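Aminoglycoside N(6')acetyltransferase (Legionella pneumophila subsp. pneumophila, PDB 3F5B) probably transfers an acyl group, most likely acetyl from acetyl-CoA as GNAT-family enzymes do, and may use an aminoglycoside amine as the acceptor. Local coordinates at residues A64-A69 with F76-T81; L97-C102 with Q114-F119; L131-I136 with H165-L170. All coordinates share one frame; numbering follows the deposited sequence. Where two conformers were deposited one is given.

From the N terminus, the chain first closes on itself at contact 1, where a tight turn returns strand 74-84 against strand 65-71 as a beta hairpin. Strand 94-101 follows as the next neighbour in the sheet, and contact 2 closes where helix 109-123 folds back over it. Contact 3 spans the longest loop, with helix 139-148 and strand 151-158 inside it, and seats strand 164-171 beside strand 129-132. The three loops run in series, neither nesting nor crossing. Contacts 1 and 2 meet through Ile-80 O and Asp-98 N, contacts 2 and 3 through Leu-97 N and Leu-131 O; contacts 1 and 3 stay apart, their centres about 17 Å from each other. Cyclohexane touches contacts 2 and 3.

Contact 1 (A64-A69 with F76-T81); sequences ATHWIA and FAYLIT
The hydroxyl of Tyr-78 and ND1 of His-66 lie 2.7 Å apart in a side-chain hydrogen bond. The two rings point the same way and meet rim to rim, with OH near the imidazole plane, while Ile-80 CG2 lies over one imidazole face, toward its rim. Asp-52, on helix 43-57, is hydrogen-bonded to His-66 NE2, so both nitrogens of the ring are engaged and its rotation is fixed. On the other side of the sheet, Trp-67 NE1 donates to Thr-81 OG1 at 2.9 Å, almost straight (167°) and in the indole plane. Thr-81 offers that oxygen because its chi1 of 61° sets OG1 between the backbone N and carbonyl carbon. These pairs decorate an antiparallel beta hairpin in the central sheet of the GNAT fold. Its backbone bonds join Thr-65 with Thr-81 and Trp-67 with Leu-79 in both directions, and Ala-69 N with Ala-77 O. Between them, Ile-80 CA sends its hydrogen toward Thr-65 O at 3.3 Å. Near the turn, Phe-76 N reaches Ala-69 O, and Ala-69 CB sits over the face of the Phe-76 ring, 4.2 Å from its centroid.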
loop_
_atom_site.group_PDB
_atom_site.type_symbol
_atom_site.label_atom_id
_atom_site.label_comp_id
_atom_site.label_asym_id
_atom_site.label_seq_id
_atom_site.Cartn_x
_atom_site.Cartn_y
_atom_site.Cartn_z
ATOM N N ALA A 64 7.996 -4.897 -8.245
ATOM C CA ALA A 64 6.888 -5.001 -7.284
ATOM C C ALA A 64 5.647 -5.633 -7.922
ATOM O O ALA A 64 5.625 -5.853 -9.122
ATOM C CB ALA A 64 6.579 -3.608 -6.717
ATOM N N THR A 65 4.654 -5.974 -7.105
ATOM C CA THR A 65 3.327 -6.416 -7.571
ATOM C C THR A 65 2.392 -5.211 -7.523
ATOM O O THR A 65 2.494 -4.363 -6.617
ATOM C CB THR A 65 2.772 -7.536 -6.667
ATOM O OG1 THR A 65 3.699 -8.618 -6.672
ATOM C CG2 THR A 65 1.475 -8.071 -7.171
ATOM N N HIS A 66 1.558 -5.091 -8.543
ATOM C CA HIS A 66 0.690 -3.916 -8.694
ATOM C C HIS A 66 -0.762 -4.390 -8.602
ATOM O O HIS A 66 -1.138 -5.358 -9.284
ATOM C CB HIS A 66 0.982 -3.226 -10.020
ATOM C CG HIS A 66 2.363 -2.633 -10.075
ATOM N ND1 HIS A 66 2.595 -1.282 -9.934
ATOM C CD2 HIS A 66 3.582 -3.218 -10.169
ATOM C CE1 HIS A 66 3.902 -1.058 -9.984
ATOM N NE2 HIS A 66 4.520 -2.216 -10.123
ATOM N N TRP A 67 -1.529 -3.725 -7.744
ATOM C CA TRP A 67 -2.878 -4.134 -7.382
ATOM C C TRP A 67 -3.875 -2.998 -7.570
ATOM O O TRP A 67 -3.513 -1.792 -7.580
ATOM C CB TRP A 67 -2.971 -4.534 -5.890
ATOM C CG TRP A 67 -2.008 -5.552 -5.410
ATOM C CD1 TRP A 67 -0.713 -5.342 -5.005
ATOM C CD2 TRP A 67 -2.263 -6.940 -5.243
ATOM N NE1 TRP A 67 -0.148 -6.538 -4.565
ATOM C CE2 TRP A 67 -1.082 -7.529 -4.711
ATOM C CE3 TRP A 67 -3.386 -7.759 -5.479
ATOM C CZ2 TRP A 67 -0.985 -8.901 -4.435
ATOM C CZ3 TRP A 67 -3.292 -9.117 -5.173
ATOM C CH2 TRP A 67 -2.104 -9.674 -4.655
ATOM N N ILE A 68 -5.145 -3.402 -7.676
ATOM C CA ILE A 68 -6.276 -2.472 -7.744
ATOM C C ILE A 68 -7.325 -2.949 -6.715
ATOM O O ILE A 68 -7.565 -4.155 -6.585
ATOM C CB ILE A 68 -6.820 -2.327 -9.221
ATOM C CG1 ILE A 68 -7.959 -1.286 -9.350
ATOM C CG2 ILE A 68 -7.243 -3.669 -9.850
ATOM C CD1 ILE A 68 -8.108 -0.811 -10.836
ATOM N N ALA A 69 -7.921 -2.008 -5.988
ATOM C CA ALA A 69 -8.986 -2.312 -5.005
ATOM C C ALA A 69 -10.316 -1.920 -5.597
ATOM O O ALA A 69 -10.425 -0.832 -6.199
ATOM C CB ALA A 69 -8.751 -1.519 -3.726
ATOM N N PHE A 76 -11.100 1.952 -7.046
ATOM C CA PHE A 76 -10.936 3.197 -6.292
ATOM C C PHE A 76 -9.540 3.404 -5.706
ATOM O O PHE A 76 -9.243 4.509 -5.248
ATOM C CB PHE A 76 -12.012 3.331 -5.183
ATOM C CG PHE A 76 -11.784 2.414 -3.990
ATOM C CD1 PHE A 76 -11.032 2.835 -2.911
ATOM C CD2 PHE A 76 -12.316 1.128 -3.967
ATOM C CE1 PHE A 76 -10.788 1.990 -1.795
ATOM C CE2 PHE A 76 -12.095 0.266 -2.870
ATOM C CZ PHE A 76 -11.315 0.689 -1.792
ATOM N N ALA A 77 -8.697 2.357 -5.679
ATOM C CA ALA A 77 -7.351 2.507 -5.125
ATOM C C ALA A 77 -6.337 1.689 -5.890
ATOM O O ALA A 77 -6.683 0.703 -6.555
ATOM C CB ALA A 77 -7.322 2.093 -3.610
ATOM N N TYR A 78 -5.077 2.073 -5.732
ATOM C CA TYR A 78 -3.955 1.428 -6.397
ATOM C C TYR A 78 -2.911 1.141 -5.309
ATOM O O TYR A 78 -2.588 2.017 -4.502
ATOM C CB TYR A 78 -3.410 2.363 -7.466
ATOM C CG TYR A 78 -2.052 2.041 -8.096
ATOM C CD1 TYR A 78 -1.785 0.791 -8.650
ATOM C CD2 TYR A 78 -1.062 3.038 -8.206
ATOM C CE1 TYR A 78 -0.520 0.508 -9.256
ATOM C CE2 TYR A 78 0.191 2.774 -8.832
ATOM C CZ TYR A 78 0.445 1.511 -9.342
ATOM O OH TYR A 78 1.661 1.240 -9.937
ATOM N N LEU A 79 -2.445 -0.106 -5.278
ATOM C CA LEU A 79 -1.521 -0.569 -4.243
ATOM C C LEU A 79 -0.357 -1.274 -4.920
ATOM O O LEU A 79 -0.496 -1.892 -6.007
ATOM C CB LEU A 79 -2.206 -1.484 -3.203
ATOM C CG LEU A 79 -3.581 -1.074 -2.630
ATOM C CD1 LEU A 79 -4.739 -1.493 -3.585
ATOM C CD2 LEU A 79 -3.832 -1.675 -1.240
ATOM N N ILE A 80 0.792 -1.178 -4.263
ATOM C CA ILE A 80 2.064 -1.697 -4.762
ATOM C C ILE A 80 2.741 -2.435 -3.602
ATOM O O ILE A 80 2.907 -1.862 -2.520
ATOM C CB ILE A 80 2.997 -0.565 -5.247
ATOM C CG1 ILE A 80 2.291 0.337 -6.288
ATOM C CG2 ILE A 80 4.342 -1.170 -5.848
ATOM C CD1 ILE A 80 3.171 1.501 -6.838
ATOM N N THR A 81 3.070 -3.714 -3.803
ATOM C CA THR A 81 3.731 -4.493 -2.756
ATOM C C THR A 81 5.047 -5.100 -3.255
ATOM O O THR A 81 5.171 -5.459 -4.420
ATOM C CB THR A 81 2.829 -5.615 -2.203
ATOM O OG1 THR A 81 2.491 -6.526 -3.253
ATOM C CG2 THR A 81 1.490 -5.022 -1.622
#

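Contact 2 (L97-C102 with Q114-F119); sequences LDLFIC and QMIHEF. With CHX (cyclohexane), chain D.
The ring of Phe-119 meets Leu-97 CD1 obliquely, the methyl lying 3.4 Å from CE2, while on the far side of the strand the ring of Phe-100 carries cyclohexane over one face. Strand 94-101 and helix 109-123 are the first two members of a beta-alpha-beta unit completed by strand 129-132, part of the GNAT acetyltransferase core. In GNAT enzymes this strand and the start of the following helix belong to the conserved motif that binds the pyrophosphate of acetyl-CoA, probably here too. Leu-97 and Leu-99 point to the helix and Ile-101 reaches it with CD1, whereas Asp-98 and Phe-100 lie on the ligand side. Leu-97 and Phe-119 slide past each other in opposite directions, and the phenyl ring also makes edge-to-face pairs with Trp-67 and Phe-17. Leu-99 stands with CG between its backbone N and carbonyl carbon (chi1 66°) and chi2 at 99°, a combination that brings CD2 to Ile-116 CG1 at 3.8 Å, the two side chains crossing at about a right angle. Its other methyl, CD1, touches the CE methyl of selenomethionine Met-115. That residue bends at chi2 and chi3 and meets Ile-101 tip to tip. The interface is wholly apolar and buried. Across the strand, cyclohexane C2 lies 3.6 Å from Phe-100 CE1, and Tyr-145, Ile-132 and Pro-134 also line the pocket. The heavy selenium of Met-115 rests 3.7 Å from Ile-101 CD1.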
loop_
_atom_site.group_PDB
_atom_site.type_symbol
_atom_site.label_atom_id
_atom_site.label_comp_id
_atom_site.label_asym_id
_atom_site.label_seq_id
_atom_site.Cartn_x
_atom_site.Cartn_y
_atom_site.Cartn_z
ATOM N N LEU A 97 4.435 -2.073 1.558
ATOM C CA LEU A 97 3.207 -1.614 0.933
ATOM C C LEU A 97 3.293 -0.133 0.552
ATOM O O LEU A 97 3.776 0.708 1.326
ATOM C CB LEU A 97 2.019 -1.830 1.891
ATOM C CG LEU A 97 0.615 -1.433 1.459
ATOM C CD1 LEU A 97 0.175 -2.246 0.188
ATOM C CD2 LEU A 97 -0.322 -1.669 2.661
ATOM N N ASP A 98 2.831 0.172 -0.657
ATOM C CA ASP A 98 2.541 1.542 -1.060
ATOM C C ASP A 98 1.101 1.569 -1.479
ATOM O O ASP A 98 0.656 0.665 -2.205
ATOM C CB ASP A 98 3.315 1.894 -2.295
ATOM C CG ASP A 98 4.578 2.600 -2.000
ATOM O OD1 ASP A 98 4.561 3.856 -2.101
ATOM O OD2 ASP A 98 5.583 1.906 -1.708
ATOM N N LEU A 99 0.378 2.614 -1.084
ATOM C CA LEU A 99 -1.019 2.696 -1.498
ATOM C C LEU A 99 -1.458 4.109 -1.840
ATOM O O LEU A 99 -0.943 5.094 -1.275
ATOM C CB LEU A 99 -1.937 2.053 -0.457
ATOM C CG LEU A 99 -2.032 2.731 0.899
ATOM C CD1 LEU A 99 -3.301 3.583 0.946
ATOM C CD2 LEU A 99 -2.054 1.718 2.057
ATOM N N PHE A 100 -2.436 4.173 -2.735
ATOM C CA PHE A 100 -2.939 5.401 -3.284
ATOM C C PHE A 100 -4.449 5.290 -3.391
ATOM O O PHE A 100 -4.976 4.482 -4.191
ATOM C CB PHE A 100 -2.314 5.637 -4.674
ATOM C CG PHE A 100 -0.801 5.557 -4.676
ATOM C CD1 PHE A 100 -0.029 6.695 -4.387
ATOM C CD2 PHE A 100 -0.153 4.360 -4.953
ATOM C CE1 PHE A 100 1.366 6.638 -4.359
ATOM C CE2 PHE A 100 1.258 4.283 -4.932
ATOM C CZ PHE A 100 2.016 5.446 -4.640
ATOM N N ILE A 101 -5.160 6.066 -2.573
ATOM C CA ILE A 101 -6.604 6.125 -2.710
ATOM C C ILE A 101 -6.887 7.189 -3.773
ATOM O O ILE A 101 -6.733 8.382 -3.514
ATOM C CB ILE A 101 -7.371 6.518 -1.385
ATOM C CG1 ILE A 101 -6.913 5.720 -0.172
ATOM C CG2 ILE A 101 -8.917 6.447 -1.605
ATOM C CD1 ILE A 101 -6.967 4.246 -0.323
ATOM N N CYS A 102 -7.344 6.745 -4.933
ATOM C CA CYS A 102 -7.372 7.580 -6.114
ATOM C C CYS A 102 -8.712 8.223 -6.435
ATOM O O CYS A 102 -8.759 9.125 -7.272
ATOM C CB CYS A 102 -6.895 6.754 -7.309
ATOM S SG CYS A 102 -5.169 6.207 -7.048
ATOM N N GLN A 114 -10.065 0.384 6.919
ATOM C CA GLN A 114 -10.742 -0.848 6.600
ATOM C C GLN A 114 -10.107 -1.448 5.345
ATOM O O GLN A 114 -9.892 -2.640 5.266
ATOM C CB GLN A 114 -12.233 -0.612 6.375
ATOM C CG GLN A 114 -13.010 -1.915 6.076
ATOM C CD GLN A 114 -14.496 -1.683 5.892
ATOM O OE1 GLN A 114 -15.017 -0.641 6.289
ATOM N NE2 GLN A 114 -15.194 -2.660 5.292
HETATM N N MSE A 115 -9.840 -0.625 4.353
HETATM C CA MSE A 115 -9.237 -1.156 3.112
HETATM C C MSE A 115 -7.863 -1.767 3.373
HETATM O O MSE A 115 -7.541 -2.859 2.845
HETATM C CB MSE A 115 -9.139 -0.086 2.029
HETATM C CG MSE A 115 -8.790 -0.667 0.631
HETATM SE SE MSE A 115 -7.658 0.585 -0.351
HETATM C CE MSE A 115 -6.158 0.513 0.834
ATOM N N ILE A 116 -7.051 -1.056 4.165
ATOM C CA ILE A 116 -5.739 -1.569 4.534
ATOM C C ILE A 116 -5.884 -2.941 5.197
ATOM O O ILE A 116 -5.224 -3.910 4.783
ATOM C CB ILE A 116 -4.971 -0.578 5.478
ATOM C CG1 ILE A 116 -4.534 0.683 4.708
ATOM C CG2 ILE A 116 -3.804 -1.306 6.182
ATOM C CD1 ILE A 116 -4.108 1.852 5.587
ATOM N N HIS A 117 -6.752 -3.034 6.205
ATOM C CA HIS A 117 -6.932 -4.297 6.920
ATOM C C HIS A 117 -7.450 -5.412 6.022
ATOM O O HIS A 117 -6.938 -6.546 6.061
ATOM C CB HIS A 117 -7.833 -4.158 8.132
ATOM C CG HIS A 117 -7.227 -3.347 9.238
ATOM N ND1 HIS A 117 -7.948 -2.959 10.341
ATOM C CD2 HIS A 117 -5.986 -2.824 9.389
ATOM C CE1 HIS A 117 -7.173 -2.243 11.139
ATOM N NE2 HIS A 117 -5.973 -2.158 10.591
ATOM N N GLU A 118 -8.435 -5.095 5.197
ATOM C CA GLU A 118 -8.952 -6.129 4.282
ATOM C C GLU A 118 -7.922 -6.569 3.241
ATOM O O GLU A 118 -7.868 -7.737 2.857
ATOM C CB GLU A 118 -10.227 -5.637 3.602
ATOM C CG GLU A 118 -11.428 -5.526 4.570
ATOM C CD GLU A 118 -12.718 -5.179 3.827
ATOM O OE1 GLU A 118 -12.632 -5.037 2.597
ATOM O OE2 GLU A 118 -13.804 -5.040 4.456
ATOM N N PHE A 119 -7.105 -5.646 2.759
ATOM C CA PHE A 119 -6.056 -6.021 1.799
ATOM C C PHE A 119 -5.038 -6.983 2.419
ATOM O O PHE A 119 -4.719 -8.045 1.839
ATOM C CB PHE A 119 -5.380 -4.780 1.262
ATOM C CG PHE A 119 -4.244 -5.054 0.302
ATOM C CD1 PHE A 119 -4.479 -5.622 -0.958
ATOM C CD2 PHE A 119 -2.942 -4.725 0.655
ATOM C CE1 PHE A 119 -3.415 -5.866 -1.852
ATOM C CE2 PHE A 119 -1.864 -4.965 -0.241
ATOM C CZ PHE A 119 -2.106 -5.529 -1.486
HETATM C C1 CHX D . 2.693 7.672 -0.385
HETATM C C2 CHX D . 1.672 6.613 -0.811
HETATM C C3 CHX D . 2.129 5.201 -0.424
HETATM C C4 CHX D . 2.192 5.032 1.099
HETATM C C5 CHX D . 2.572 6.334 1.831
HETATM C C6 CHX D . 3.357 7.339 0.966
#

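Contact 3 (L131-I136 with H165-L170); sequences LINPEI and HYKMKL. With CHX (cyclohexane), chain D.
Ile-132 and Met-168 exchange two backbone hydrogen bonds, N to O each way, as an antiparallel hydrogen-bonded pair; Tyr-166 N then reaches Pro-134 O at 2.9 Å, after the first strand has ended. Between these bonds, Asn-133 CA directs its hydrogen at Tyr-166 O, a buried carbonyl with no hydrogen-bonding partner in the model. Contacts over ring faces form a second group. Ile-136 crosses the phenol of Tyr-166 at about a right angle, with CG1 3.6 Å from the centroid and only 3° off the normal. With CG1 anti to the carbonyl carbon (chi1 -64°), CD1 comes to CE1 and CG2 to CE2 of the ring. Glu-135 CA sits over one face of the His-165 imidazole, toward its rim. Apolar packing supplies the rest: the selenium of selenomethionine Met-168 lies 3.7 Å from Pro-134 CG. Ile-132 and Pro-134 also border the cyclohexane, which lies between strands 94-101 and 129-132, probably the cleft where GNAT enzymes generally hold acetyl-CoA. Strand 164-171 is held between strands 129-132 and 151-158, the usual order in the C-terminal half of the GNAT fold, while helix 139-148 packs through Val-142 on Pro-134 and Tyr-166.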
loop_
_atom_site.group_PDB
_atom_site.type_symbol
_atom_site.label_atom_id
_atom_site.label_comp_id
_atom_site.label_asym_id
_atom_site.label_seq_id
_atom_site.Cartn_x
_atom_site.Cartn_y
_atom_site.Cartn_z
ATOM N N LEU A 131 5.331 -3.381 6.087
ATOM C CA LEU A 131 6.021 -2.110 6.257
ATOM C C LEU A 131 5.409 -1.084 5.333
ATOM O O LEU A 131 5.091 -1.391 4.182
ATOM C CB LEU A 131 7.510 -2.252 5.947
ATOM C CG LEU A 131 8.272 -3.294 6.768
ATOM C CD1 LEU A 131 9.648 -3.525 6.150
ATOM C CD2 LEU A 131 8.380 -2.869 8.233
ATOM N N ILE A 132 5.254 0.135 5.854
ATOM C CA ILE A 132 4.840 1.297 5.063
ATOM C C ILE A 132 5.710 2.511 5.383
ATOM O O ILE A 132 6.170 2.671 6.524
ATOM C CB ILE A 132 3.320 1.580 5.223
ATOM C CG1 ILE A 132 2.802 2.400 4.046
ATOM C CG2 ILE A 132 2.984 2.188 6.583
ATOM C CD1 ILE A 132 1.261 2.146 3.752
ATOM N N ASN A 133 5.937 3.358 4.377
ATOM C CA ASN A 133 7.023 4.351 4.465
ATOM C C ASN A 133 6.623 5.779 4.065
ATOM O O ASN A 133 7.151 6.297 3.091
ATOM C CB ASN A 133 8.187 3.883 3.587
ATOM C CG ASN A 133 8.837 2.611 4.120
ATOM O OD1 ASN A 133 9.573 2.654 5.096
ATOM N ND2 ASN A 133 8.541 1.473 3.491
ATOM N N PRO A 134 5.683 6.416 4.800
ATOM C CA PRO A 134 5.254 7.734 4.314
ATOM C C PRO A 134 6.238 8.848 4.625
ATOM O O PRO A 134 7.049 8.729 5.559
ATOM C CB PRO A 134 3.950 7.971 5.078
ATOM C CG PRO A 134 4.231 7.306 6.412
ATOM C CD PRO A 134 4.908 6.012 5.992
ATOM N N GLU A 135 6.188 9.900 3.806
ATOM C CA GLU A 135 6.885 11.162 4.072
ATOM C C GLU A 135 6.338 11.748 5.380
ATOM O O GLU A 135 5.124 11.779 5.582
ATOM C CB GLU A 135 6.594 12.115 2.911
ATOM C CG GLU A 135 7.333 13.421 2.977
ATOM C CD GLU A 135 7.087 14.285 1.758
ATOM O OE1 GLU A 135 6.488 13.822 0.774
ATOM O OE2 GLU A 135 7.538 15.441 1.780
ATOM N N ILE A 136 7.213 12.203 6.263
ATOM C CA ILE A 136 6.775 12.643 7.582
ATOM C C ILE A 136 5.765 13.805 7.443
ATOM O O ILE A 136 4.761 13.864 8.181
ATOM C CB ILE A 136 7.979 12.974 8.546
ATOM C CG1 ILE A 136 8.814 11.718 8.842
ATOM C CG2 ILE A 136 7.487 13.614 9.850
ATOM C CD1 ILE A 136 9.923 11.930 9.862
ATOM N N HIS A 165 11.238 10.682 6.130
ATOM C CA HIS A 165 10.152 9.711 6.027
ATOM C C HIS A 165 10.179 8.845 7.291
ATOM O O HIS A 165 11.218 8.723 7.945
ATOM C CB HIS A 165 10.328 8.773 4.810
ATOM C CG HIS A 165 10.212 9.446 3.486
ATOM N ND1 HIS A 165 9.239 9.118 2.558
ATOM C CD2 HIS A 165 10.963 10.414 2.915
ATOM C CE1 HIS A 165 9.395 9.864 1.478
ATOM N NE2 HIS A 165 10.440 10.650 1.668
ATOM N N TYR A 166 9.049 8.246 7.632
ATOM C CA TYR A 166 8.994 7.278 8.717
ATOM C C TYR A 166 9.081 5.874 8.123
ATOM O O TYR A 166 8.585 5.640 7.042
ATOM C CB TYR A 166 7.651 7.361 9.441
ATOM C CG TYR A 166 7.493 8.538 10.396
ATOM C CD1 TYR A 166 8.469 8.821 11.348
ATOM C CD2 TYR A 166 6.339 9.331 10.364
ATOM C CE1 TYR A 166 8.319 9.893 12.259
ATOM C CE2 TYR A 166 6.156 10.420 11.271
ATOM C CZ TYR A 166 7.152 10.678 12.205
ATOM O OH TYR A 166 7.006 11.709 13.070
ATOM N N LYS A 167 9.686 4.951 8.857
ATOM C CA LYS A 167 9.526 3.545 8.588
ATOM C C LYS A 167 8.484 3.083 9.604
ATOM O O LYS A 167 8.644 3.336 10.807
ATOM C CB LYS A 167 10.854 2.832 8.807
ATOM C CG LYS A 167 11.141 1.764 7.773
ATOM C CD LYS A 167 12.345 0.894 8.138
ATOM C CE LYS A 167 12.344 -0.370 7.297
ATOM N NZ LYS A 167 12.734 -1.555 8.148
HETATM N N MSE A 168 7.406 2.450 9.131
HETATM C CA MSE A 168 6.308 2.035 10.017
HETATM C C MSE A 168 6.049 0.558 9.817
HETATM O O MSE A 168 6.219 0.055 8.714
HETATM C CB MSE A 168 5.039 2.843 9.728
HETATM C CG MSE A 168 5.264 4.354 9.841
HETATM SE SE MSE A 168 3.713 5.463 9.566
HETATM C CE MSE A 168 2.766 5.001 11.158
ATOM N N LYS A 169 5.633 -0.127 10.877
ATOM C CA LYS A 169 5.547 -1.576 10.856
ATOM C C LYS A 169 4.228 -2.027 11.482
ATOM O O LYS A 169 3.764 -1.435 12.489
ATOM C CB LYS A 169 6.757 -2.170 11.605
ATOM C CG LYS A 169 6.725 -3.680 11.832
ATOM C CD LYS A 169 7.832 -4.158 12.801
ATOM C CE LYS A 169 7.399 -4.041 14.253
ATOM N NZ LYS A 169 8.475 -4.336 15.305
ATOM N N LEU A 170 3.620 -3.045 10.866
ATOM C CA LEU A 170 2.397 -3.662 11.390
ATOM C C LEU A 170 2.580 -5.165 11.556
ATOM O O LEU A 170 3.072 -5.829 10.648
ATOM C CB LEU A 170 1.209 -3.368 10.468
ATOM C CG LEU A 170 -0.153 -4.003 10.777
ATOM C CD1 LEU A 170 -0.633 -3.624 12.162
ATOM C CD2 LEU A 170 -1.158 -3.564 9.734
HETATM C C1 CHX D . 2.693 7.672 -0.385
HETATM C C2 CHX D . 1.672 6.613 -0.811
HETATM C C3 CHX D . 2.129 5.201 -0.424
HETATM C C4 CHX D . 2.192 5.032 1.099
HETATM C C5 CHX D . 2.572 6.334 1.831
HETATM C C6 CHX D . 3.357 7.339 0.966
#